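Local coordinates for N-carbamoylsarcosine amidase related protein (Thermoplasma acidophilum, PDB 3EEF) that binds zinc and is probably a hydrolase of the isochorismatase family, consistent with cleavage of N-carbamoylsarcosine, at residues A[5-10]-A[33-38]; A[48-53]-A[63-68]; A[88-93]-A[121-126]; A[140-145]-A[163-168]. One frame throughout, in Å; residues are numbered along the deposited sequence.

Contact 1 (A[5-10]-A[33-38]); sequences LVVVDM and KVIETF
Val34 O is gripped by two donors of its own helix, the backbone N of Phe38 and Thr37 OG1, the hydroxyl standing 3.0 Å from Val34 O and tilted 22° from its carbonyl plane. Thr37 is partly exposed and takes no part in meeting the strand, and its hydroxyl bonds back to the helix, while Val34, Ile35 and Phe38 present hydrocarbon to the strand. Their common partner is Leu5. With CG anti to the backbone N (chi1 176°), its two methyls fork over the helix: CD1 lies 3.4 Å from Val34 CG1, and CD2 rests 3.7 Å from Ile35 CG1, the two side chains crossing at about a right angle. Leu5 CB takes a third direction and sits over the centre of the Phe38 ring in a CH-pi contact, 3.7 Å from the centroid. Farther along the strand, Val7 CG2 meets Ile35 CG1 at 4.0 Å. The ring of Phe38 is also packed against Val45 and Val114 of the flanking strands. Helix 33-38 runs at 150° to strand 5-8, their axes 9.9 Å apart, the near-antiparallel packing expected inside the right-handed beta-alpha-beta crossover of an alpha/beta Rossmann-like fold, here joining strands 3-8 and 45-50.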
# COMPACT_ATOMS: atom_id res chain seq x y z
N LEU A 5 16.54 13.11 -4.97
CA LEU A 5 15.83 13.97 -5.91
C LEU A 5 14.82 13.13 -6.70
O LEU A 5 15.19 12.11 -7.28
CB LEU A 5 16.80 14.68 -6.85
CG LEU A 5 16.20 15.55 -7.94
CD1 LEU A 5 15.59 16.88 -7.37
CD2 LEU A 5 17.29 15.79 -8.99
N VAL A 6 13.56 13.55 -6.68
CA VAL A 6 12.49 12.88 -7.41
C VAL A 6 12.07 13.82 -8.52
O VAL A 6 11.64 14.94 -8.25
CB VAL A 6 11.29 12.52 -6.49
CG1 VAL A 6 10.19 11.83 -7.28
CG2 VAL A 6 11.74 11.61 -5.37
N VAL A 7 12.24 13.37 -9.77
CA VAL A 7 12.00 14.19 -10.95
C VAL A 7 10.70 13.75 -11.60
O VAL A 7 10.66 12.69 -12.27
CB VAL A 7 13.13 14.07 -12.00
CG1 VAL A 7 12.89 15.07 -13.08
CG2 VAL A 7 14.55 14.30 -11.39
N VAL A 8 9.65 14.55 -11.43
CA VAL A 8 8.29 14.13 -11.81
C VAL A 8 7.86 14.50 -13.26
O VAL A 8 7.77 15.67 -13.57
CB VAL A 8 7.23 14.68 -10.81
CG1 VAL A 8 5.83 14.09 -11.13
CG2 VAL A 8 7.66 14.38 -9.31
N ASP A 9 7.62 13.50 -14.11
CA ASP A 9 6.99 13.70 -15.44
C ASP A 9 7.66 14.70 -16.38
O ASP A 9 6.98 15.38 -17.17
CB ASP A 9 5.49 14.06 -15.28
CG ASP A 9 4.62 12.84 -14.97
OD1 ASP A 9 4.89 11.72 -15.50
OD2 ASP A 9 3.65 13.01 -14.19
N MSE A 10 8.98 14.75 -16.35
CA MSE A 10 9.69 15.61 -17.30
C MSE A 10 9.78 14.84 -18.62
O MSE A 10 10.87 14.41 -19.01
CB MSE A 10 11.07 16.00 -16.78
CG MSE A 10 11.06 16.90 -15.54
SE MSE A 10 10.36 18.68 -15.87
CE MSE A 10 11.94 19.54 -16.65
N LYS A 33 20.04 21.68 -13.73
CA LYS A 33 20.95 22.21 -12.71
C LYS A 33 20.81 21.44 -11.41
O LYS A 33 21.80 21.07 -10.80
CB LYS A 33 20.64 23.70 -12.49
CG LYS A 33 21.49 24.40 -11.45
CD LYS A 33 21.27 25.94 -11.54
CE LYS A 33 22.53 26.75 -11.25
NZ LYS A 33 22.33 28.23 -11.51
N VAL A 34 19.57 21.19 -10.99
CA VAL A 34 19.31 20.43 -9.76
C VAL A 34 19.76 18.99 -9.94
O VAL A 34 20.48 18.44 -9.10
CB VAL A 34 17.83 20.47 -9.37
CG1 VAL A 34 17.54 19.51 -8.20
CG2 VAL A 34 17.44 21.91 -9.02
N ILE A 35 19.39 18.39 -11.06
CA ILE A 35 19.80 17.03 -11.31
C ILE A 35 21.34 16.90 -11.25
O ILE A 35 21.87 16.00 -10.59
CB ILE A 35 19.27 16.52 -12.66
CG1 ILE A 35 17.74 16.37 -12.60
CG2 ILE A 35 19.87 15.19 -13.00
CD1 ILE A 35 17.05 16.20 -13.98
N GLU A 36 22.03 17.81 -11.94
CA GLU A 36 23.50 17.78 -12.04
C GLU A 36 24.21 17.82 -10.68
O GLU A 36 25.12 17.03 -10.43
CB GLU A 36 24.01 18.90 -12.97
N THR A 37 23.79 18.72 -9.79
CA THR A 37 24.39 18.84 -8.47
C THR A 37 24.18 17.56 -7.63
O THR A 37 25.07 17.10 -6.92
CB THR A 37 23.81 20.03 -7.68
OG1 THR A 37 22.50 19.68 -7.23
CG2 THR A 37 23.70 21.29 -8.54
N PHE A 38 23.00 16.96 -7.73
CA PHE A 38 22.72 15.71 -7.00
C PHE A 38 23.65 14.59 -7.45
O PHE A 38 24.17 13.83 -6.62
CB PHE A 38 21.25 15.28 -7.16
CG PHE A 38 20.40 15.72 -6.03
CD1 PHE A 38 20.03 17.04 -5.89
CD2 PHE A 38 19.96 14.80 -5.07
CE1 PHE A 38 19.24 17.45 -4.81
CE2 PHE A 38 19.18 15.21 -4.01
CZ PHE A 38 18.82 16.54 -3.88

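Contact 2 (A[48-53]-A[63-68]); sequences VNDSHY and GRHSMK. With ZN (zinc ion), chain C.
His52 turns the edge of its imidazole toward the face of His65, an offset edge-to-face pair with centroids 4.7 Å apart and planes at 62°. Both rings bind the same zinc ion, which probably fixes this angle: it holds His52 NE2 at 2.2 Å, His65 NE2 at 2.2 Å and Asp50 OD2 at 2.0 Å, and Glu58 is the fourth protein ligand. His65 CG stands between its backbone N and carbonyl carbon (chi1 67°), which brings the ring to the metal. Histidine suits the site because its second nitrogen can be held from behind. His65 ND1 donates nearly straight, in its ring plane, to Gly63 O at 3.0 Å, while His52 ND1 bonds to Asp56. The other oxygen of Asp50, OD1, pairs with Lys90. The backbones meet in a single bridge: His52 N donates to Ser66 O at 2.9 Å, in the carbonyl plane and on a lone pair, and Lys68 N returns to His52 O at 2.8 Å. Ser66 OG reaches Asp50 O at 2.9 Å from well above the carbonyl plane. With an alanine here, Asp50 O would probably lose this donor and the loop would be less firmly tied beside a zinc ligand. Selenomethionine Met67 folds its selenium toward His52 CB. The loop closes over the C-terminal end of strand 45-50, itself flanked by strands 3-8 and 86-90, and helix 12-15 packs against His65.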
# COMPACT_ATOMS: atom_id res chain seq x y z
N VAL A 48 10.31 9.61 -12.15
CA VAL A 48 9.02 8.95 -12.08
C VAL A 48 8.15 9.51 -13.23
O VAL A 48 7.77 10.66 -13.20
CB VAL A 48 8.36 9.11 -10.67
CG1 VAL A 48 9.10 8.35 -9.63
CG2 VAL A 48 8.35 10.55 -10.24
N ASN A 49 7.84 8.67 -14.22
CA ASN A 49 7.18 9.06 -15.47
C ASN A 49 5.91 8.31 -15.75
O ASN A 49 5.88 7.07 -15.72
CB ASN A 49 8.12 8.79 -16.63
CG ASN A 49 9.48 9.34 -16.39
OD1 ASN A 49 9.61 10.52 -16.07
ND2 ASN A 49 10.50 8.51 -16.50
N ASP A 50 4.84 9.04 -16.03
CA ASP A 50 3.64 8.42 -16.56
C ASP A 50 3.99 7.44 -17.68
O ASP A 50 4.81 7.74 -18.55
CB ASP A 50 2.66 9.48 -17.06
CG ASP A 50 1.75 10.02 -15.95
OD1 ASP A 50 1.82 9.50 -14.80
OD2 ASP A 50 0.92 10.91 -16.24
N SER A 51 3.42 6.24 -17.60
CA SER A 51 3.62 5.22 -18.63
C SER A 51 2.30 4.44 -18.72
O SER A 51 2.22 3.28 -18.33
CB SER A 51 4.81 4.32 -18.24
OG SER A 51 5.04 3.24 -19.14
N HIS A 52 1.27 5.13 -19.21
CA HIS A 52 -0.13 4.73 -19.02
C HIS A 52 -0.59 3.65 -19.97
O HIS A 52 -0.11 3.55 -21.08
CB HIS A 52 -1.06 5.93 -19.20
CG HIS A 52 -1.04 6.90 -18.05
ND1 HIS A 52 -1.50 6.58 -16.79
CD2 HIS A 52 -0.68 8.21 -18.00
CE1 HIS A 52 -1.39 7.64 -16.00
NE2 HIS A 52 -0.91 8.65 -16.71
N TYR A 53 -1.50 2.82 -19.45
CA TYR A 53 -2.30 1.91 -20.21
C TYR A 53 -3.64 2.60 -20.52
O TYR A 53 -4.10 3.48 -19.77
CB TYR A 53 -2.67 0.63 -19.43
CG TYR A 53 -1.54 -0.20 -18.85
CD1 TYR A 53 -0.41 -0.52 -19.59
CD2 TYR A 53 -1.64 -0.71 -17.55
CE1 TYR A 53 0.63 -1.31 -19.03
CE2 TYR A 53 -0.64 -1.49 -17.00
CZ TYR A 53 0.48 -1.79 -17.73
OH TYR A 53 1.45 -2.55 -17.12
N GLY A 63 -8.12 11.64 -21.13
CA GLY A 63 -7.84 10.98 -22.42
C GLY A 63 -6.41 10.43 -22.43
O GLY A 63 -5.70 10.58 -21.43
N ARG A 64 -5.99 9.80 -23.53
CA ARG A 64 -4.66 9.24 -23.62
C ARG A 64 -3.58 10.31 -23.53
O ARG A 64 -3.68 11.38 -24.11
CB ARG A 64 -4.49 8.42 -24.91
CG ARG A 64 -5.17 7.08 -24.81
CD ARG A 64 -5.58 6.55 -26.16
NE ARG A 64 -4.61 5.62 -26.71
CZ ARG A 64 -4.77 4.30 -26.85
NH1 ARG A 64 -5.88 3.68 -26.45
NH2 ARG A 64 -3.80 3.59 -27.40
N HIS A 65 -2.56 10.02 -22.74
CA HIS A 65 -1.39 10.90 -22.61
C HIS A 65 -0.27 10.08 -21.98
O HIS A 65 -0.54 9.17 -21.17
CB HIS A 65 -1.74 12.16 -21.77
CG HIS A 65 -2.03 11.87 -20.32
ND1 HIS A 65 -3.25 11.41 -19.87
CD2 HIS A 65 -1.22 11.92 -19.23
CE1 HIS A 65 -3.19 11.22 -18.56
NE2 HIS A 65 -1.97 11.50 -18.15
N SER A 66 0.98 10.37 -22.37
CA SER A 66 2.15 9.73 -21.81
C SER A 66 1.89 8.22 -21.68
O SER A 66 1.95 7.61 -20.57
CB SER A 66 2.50 10.36 -20.44
OG SER A 66 3.82 10.01 -20.02
N MSE A 67 1.60 7.62 -22.83
CA MSE A 67 1.26 6.21 -22.92
C MSE A 67 2.51 5.35 -22.87
O MSE A 67 3.59 5.78 -23.31
CB MSE A 67 0.48 5.95 -24.22
CG MSE A 67 -0.80 6.75 -24.31
SE MSE A 67 -2.01 6.40 -22.79
CE MSE A 67 -2.66 4.62 -23.34
N LYS A 68 2.39 4.14 -22.31
CA LYS A 68 3.51 3.20 -22.31
C LYS A 68 3.87 2.87 -23.76
O LYS A 68 2.99 2.62 -24.57
CB LYS A 68 3.17 1.91 -21.56
CG LYS A 68 4.27 0.84 -21.63
CD LYS A 68 4.14 -0.22 -20.53
CE LYS A 68 5.24 -1.31 -20.64
NZ LYS A 68 6.54 -0.89 -20.01
ZN ZN C . -1.10 10.81 -16.26

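Contact 3 (A[88-93]-A[121-126]); sequences LEKHAY and DICVRH
Tyr93 meets Cys123 and His126 at the C-terminal edge of the parallel sheet of the alpha/beta isochorismatase-type fold, where the active site of the cysteine hydrolases probably lies. Its ring points an edge toward the face of His126, with centroids 5.2 Å apart and planes at 55°. Ile122 CG2 lies over a face of the tyrosine ring, 3.4 Å from Tyr93 CD1. The phenol oxygen bonds to Trp62 and to Val160 of a third subunit, so an amphipathic tyrosine serves both core and interface; His126 NE2 likewise bonds to Tyr161 of that subunit. Cys123 opens the helix and packs its CB 3.4 Å from Tyr93 O. Lys90 NZ comes 3.4 Å from Cys123 SG, with Asp9 and Asp50 close by, a grouping consistent with the Asp-Lys-Cys triad of this family. Lys90 CG lies between backbone N and carbonyl carbon (chi1 71°), and a bend at chi4 takes NZ to Ala92 O at 2.7 Å and Tyr93 O at 2.8 Å. A methionine in its place would probably deprive both carbonyls of this donor and Asp50 OD1 of its charge partner. His126 ND1 turns back to the N-cap residue and donates, in its ring plane, to Ile122 O, 2.7 Å away, which also accepts from His126 N.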
# COMPACT_ATOMS: atom_id res chain seq x y z
N LEU A 88 11.46 5.12 -13.19
CA LEU A 88 10.28 4.40 -12.76
C LEU A 88 9.11 4.77 -13.68
O LEU A 88 8.97 5.96 -14.12
CB LEU A 88 9.92 4.75 -11.30
CG LEU A 88 10.57 4.03 -10.11
CD1 LEU A 88 12.06 3.80 -10.35
CD2 LEU A 88 10.33 4.76 -8.78
N GLU A 89 8.30 3.76 -13.99
CA GLU A 89 7.05 3.96 -14.71
C GLU A 89 5.98 4.06 -13.66
O GLU A 89 5.96 3.26 -12.72
CB GLU A 89 6.75 2.79 -15.64
CG GLU A 89 7.66 2.69 -16.86
CD GLU A 89 7.48 1.37 -17.58
OE1 GLU A 89 6.35 1.07 -17.98
OE2 GLU A 89 8.46 0.61 -17.73
N LYS A 90 5.08 5.03 -13.81
CA LYS A 90 3.94 5.17 -12.92
C LYS A 90 2.63 5.24 -13.72
O LYS A 90 2.63 5.64 -14.88
CB LYS A 90 4.12 6.41 -12.02
CG LYS A 90 3.99 7.78 -12.72
CD LYS A 90 4.07 8.90 -11.68
CE LYS A 90 3.85 10.26 -12.29
NZ LYS A 90 2.38 10.63 -12.41
N HIS A 91 1.53 4.86 -13.07
CA HIS A 91 0.21 4.80 -13.70
C HIS A 91 -0.86 5.73 -13.07
O HIS A 91 -2.01 5.70 -13.50
CB HIS A 91 -0.28 3.35 -13.68
CG HIS A 91 0.46 2.48 -14.64
ND1 HIS A 91 0.05 2.29 -15.95
CD2 HIS A 91 1.63 1.80 -14.51
CE1 HIS A 91 0.91 1.52 -16.57
NE2 HIS A 91 1.88 1.20 -15.72
N ALA A 92 -0.45 6.51 -12.06
CA ALA A 92 -1.32 7.46 -11.35
C ALA A 92 -0.52 8.71 -11.00
O ALA A 92 0.71 8.79 -11.26
CB ALA A 92 -1.91 6.81 -10.08
N TYR A 93 -1.20 9.70 -10.45
CA TYR A 93 -0.56 11.02 -10.26
C TYR A 93 0.68 10.92 -9.37
O TYR A 93 1.75 11.42 -9.75
CB TYR A 93 -1.54 12.02 -9.66
CG TYR A 93 -2.77 12.32 -10.50
CD1 TYR A 93 -2.69 12.48 -11.89
CD2 TYR A 93 -4.00 12.52 -9.90
CE1 TYR A 93 -3.81 12.78 -12.63
CE2 TYR A 93 -5.14 12.82 -10.64
CZ TYR A 93 -5.04 12.96 -11.99
OH TYR A 93 -6.19 13.23 -12.71
N ASP A 121 0.31 21.44 -9.44
CA ASP A 121 -1.11 21.23 -9.15
C ASP A 121 -1.51 19.78 -9.03
O ASP A 121 -2.43 19.44 -8.27
CB ASP A 121 -1.94 21.84 -10.27
CG ASP A 121 -2.28 23.26 -10.01
OD1 ASP A 121 -1.69 23.85 -9.08
OD2 ASP A 121 -3.15 23.78 -10.74
N ILE A 122 -0.88 18.93 -9.84
CA ILE A 122 -1.26 17.55 -9.95
C ILE A 122 -0.12 16.63 -9.47
O ILE A 122 -0.01 16.35 -8.25
CB ILE A 122 -1.72 17.22 -11.37
CG1 ILE A 122 -2.84 18.17 -11.81
CG2 ILE A 122 -2.21 15.80 -11.44
CD1 ILE A 122 -3.22 18.00 -13.31
N CYS A 123 0.75 16.17 -10.37
CA CYS A 123 1.61 15.04 -10.01
C CYS A 123 2.66 15.36 -8.94
O CYS A 123 2.98 14.50 -8.10
CB CYS A 123 2.27 14.45 -11.26
SG CYS A 123 1.09 13.80 -12.53
N VAL A 124 3.22 16.56 -8.96
CA VAL A 124 4.24 16.95 -7.98
C VAL A 124 3.61 17.00 -6.60
O VAL A 124 4.15 16.50 -5.62
CB VAL A 124 4.92 18.32 -8.33
CG1 VAL A 124 5.71 18.83 -7.14
CG2 VAL A 124 5.82 18.20 -9.60
N ARG A 125 2.42 17.56 -6.55
CA ARG A 125 1.70 17.75 -5.32
C ARG A 125 1.26 16.42 -4.71
O ARG A 125 1.32 16.21 -3.48
CB ARG A 125 0.50 18.64 -5.60
CG ARG A 125 -0.22 19.04 -4.35
CD ARG A 125 -1.49 19.80 -4.64
NE ARG A 125 -1.25 21.07 -5.30
CZ ARG A 125 -2.13 22.07 -5.33
NH1 ARG A 125 -3.29 21.98 -4.69
NH2 ARG A 125 -1.81 23.20 -5.94
N HIS A 126 0.76 15.55 -5.59
CA HIS A 126 0.29 14.22 -5.20
C HIS A 126 1.44 13.36 -4.69
O HIS A 126 1.32 12.68 -3.68
CB HIS A 126 -0.47 13.58 -6.36
CG HIS A 126 -1.87 14.07 -6.48
ND1 HIS A 126 -2.18 15.28 -7.05
CD2 HIS A 126 -3.04 13.58 -5.99
CE1 HIS A 126 -3.48 15.49 -6.95
NE2 HIS A 126 -4.03 14.47 -6.33

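Contact 4 (A[140-145]-A[163-168]); sequences VVEDAV and ATVKRS
Main-chain bonds join Val140 and its neighbours to strand 164-166 in parallel register: Val140 N donates to Thr164 O at 3.1 Å, Lys166 N to Val140 O at 2.9 Å, and Glu142 N to Lys166 O at 2.9 Å. Beyond Val141 the chain bends through two overlapping type I turns, and charged side chains take over. Glu142 OE2 forms a salt bridge with Arg167 NE at 2.9 Å, its hydrogen bond weak and the carboxylate and guanidinium planes 65° apart; its other oxygen, OE1, pairs with Lys154. Asp143 CG lies over a face of the Arg167 guanidinium. With Asp143 CG turned between N and the carbonyl carbon (chi1 56°), Ser168 N donates to Asp143 OD1 at 2.8 Å, on its syn side. Apolar contacts complete the join. Val140 CG2 meets Ala163 CB at 4.1 Å, Val165 CG1 packs 3.7 Å from the aliphatic CB of Glu142, and Val141 CG1 nestles against the Ser168 backbone. Beta-branched valines suit these strand positions, and charged groups suit the partly exposed turn. Strand 164-166 is the outermost strand on this side within the chain, joined to strand 137-141 through helix 153-161, as in a parallel beta-alpha-beta crossover.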
# COMPACT_ATOMS: atom_id res chain seq x y z
N VAL A 140 10.72 21.54 -2.31
CA VAL A 140 10.32 21.78 -3.68
C VAL A 140 11.17 22.91 -4.30
O VAL A 140 11.36 23.94 -3.70
CB VAL A 140 8.84 22.18 -3.74
CG1 VAL A 140 8.36 22.26 -5.20
CG2 VAL A 140 8.02 21.18 -2.96
N VAL A 141 11.70 22.68 -5.50
CA VAL A 141 12.49 23.68 -6.21
C VAL A 141 11.60 24.51 -7.13
O VAL A 141 11.39 24.12 -8.26
CB VAL A 141 13.61 23.00 -7.00
CG1 VAL A 141 14.54 24.02 -7.67
CG2 VAL A 141 14.38 22.08 -6.06
N GLU A 142 11.10 25.64 -6.63
CA GLU A 142 10.06 26.42 -7.30
C GLU A 142 10.27 26.66 -8.79
O GLU A 142 9.35 26.47 -9.57
CB GLU A 142 9.80 27.76 -6.59
CG GLU A 142 10.98 28.73 -6.53
CD GLU A 142 10.68 30.06 -5.78
OE1 GLU A 142 9.53 30.34 -5.40
OE2 GLU A 142 11.64 30.83 -5.57
N ASP A 143 11.49 27.00 -9.18
CA ASP A 143 11.80 27.35 -10.57
C ASP A 143 11.94 26.12 -11.42
O ASP A 143 12.00 26.22 -12.65
CB ASP A 143 13.05 28.25 -10.71
CG ASP A 143 14.29 27.66 -10.08
OD1 ASP A 143 14.18 27.00 -9.02
OD2 ASP A 143 15.37 27.85 -10.66
N ALA A 144 11.99 24.98 -10.77
CA ALA A 144 12.03 23.72 -11.49
C ALA A 144 10.67 23.03 -11.46
O ALA A 144 10.55 21.89 -11.86
CB ALA A 144 13.12 22.84 -10.94
N VAL A 145 9.63 23.73 -11.02
CA VAL A 145 8.26 23.21 -11.06
C VAL A 145 7.35 24.19 -11.79
O VAL A 145 7.45 25.39 -11.59
CB VAL A 145 7.75 22.94 -9.63
CG1 VAL A 145 6.28 22.61 -9.60
CG2 VAL A 145 8.56 21.81 -9.02
N ALA A 163 6.20 21.82 3.34
CA ALA A 163 7.36 21.84 2.43
C ALA A 163 8.16 23.11 2.61
O ALA A 163 7.58 24.17 2.91
CB ALA A 163 6.94 21.73 0.97
N THR A 164 9.47 23.01 2.43
CA THR A 164 10.28 24.20 2.32
C THR A 164 10.59 24.39 0.84
O THR A 164 10.95 23.43 0.15
CB THR A 164 11.58 24.08 3.10
OG1 THR A 164 12.39 23.07 2.50
CG2 THR A 164 11.34 23.71 4.55
N VAL A 165 10.49 25.63 0.39
CA VAL A 165 10.64 25.99 -1.02
C VAL A 165 12.04 26.59 -1.26
O VAL A 165 12.47 27.46 -0.53
CB VAL A 165 9.56 27.02 -1.40
CG1 VAL A 165 9.66 27.40 -2.86
CG2 VAL A 165 8.16 26.49 -1.05
N LYS A 166 12.73 26.11 -2.28
CA LYS A 166 14.07 26.58 -2.62
C LYS A 166 14.13 26.95 -4.09
O LYS A 166 13.21 26.62 -4.83
CB LYS A 166 15.10 25.48 -2.34
CG LYS A 166 15.30 25.15 -0.86
CD LYS A 166 15.80 26.35 -0.05
CE LYS A 166 16.42 25.93 1.28
NZ LYS A 166 16.51 27.09 2.23
N ARG A 167 15.22 27.61 -4.49
CA ARG A 167 15.48 27.87 -5.90
C ARG A 167 16.61 26.99 -6.39
O ARG A 167 17.42 26.50 -5.59
CB ARG A 167 15.79 29.34 -6.14
CG ARG A 167 14.84 30.28 -5.42
CD ARG A 167 14.88 31.69 -5.97
NE ARG A 167 13.91 31.86 -7.05
CZ ARG A 167 14.17 31.78 -8.35
NH1 ARG A 167 15.40 31.53 -8.80
NH2 ARG A 167 13.19 31.97 -9.22
N SER A 168 16.66 26.77 -7.70
CA SER A 168 17.63 25.84 -8.26
C SER A 168 19.05 26.27 -7.91
O SER A 168 19.88 25.43 -7.61
CB SER A 168 17.46 25.67 -9.77
OG SER A 168 17.43 26.91 -10.45

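Overall arrangement
All four contacts reach one parallel sheet, but at different places. Contact 1 is buried hydrocarbon between a central strand and helix 22-40, and contact 4, partly buried, trades that for backbone bonds and ion pairs at the outer strand; Val34 packs on Val141 and Ser168 to join them. Contacts 2 and 3 are also buried, so most of their polar groups are internal, unlike the partly exposed charges of contact 4; they carry the zinc site and the probable catalytic centre. Asp9, just after the strand of contact 1, reaches both by a hydrogen bond to Asp50 N and a long, weak ion pair with Lys90 NZ. Other subunits touch contacts 2 and 3, but not 1 or 4.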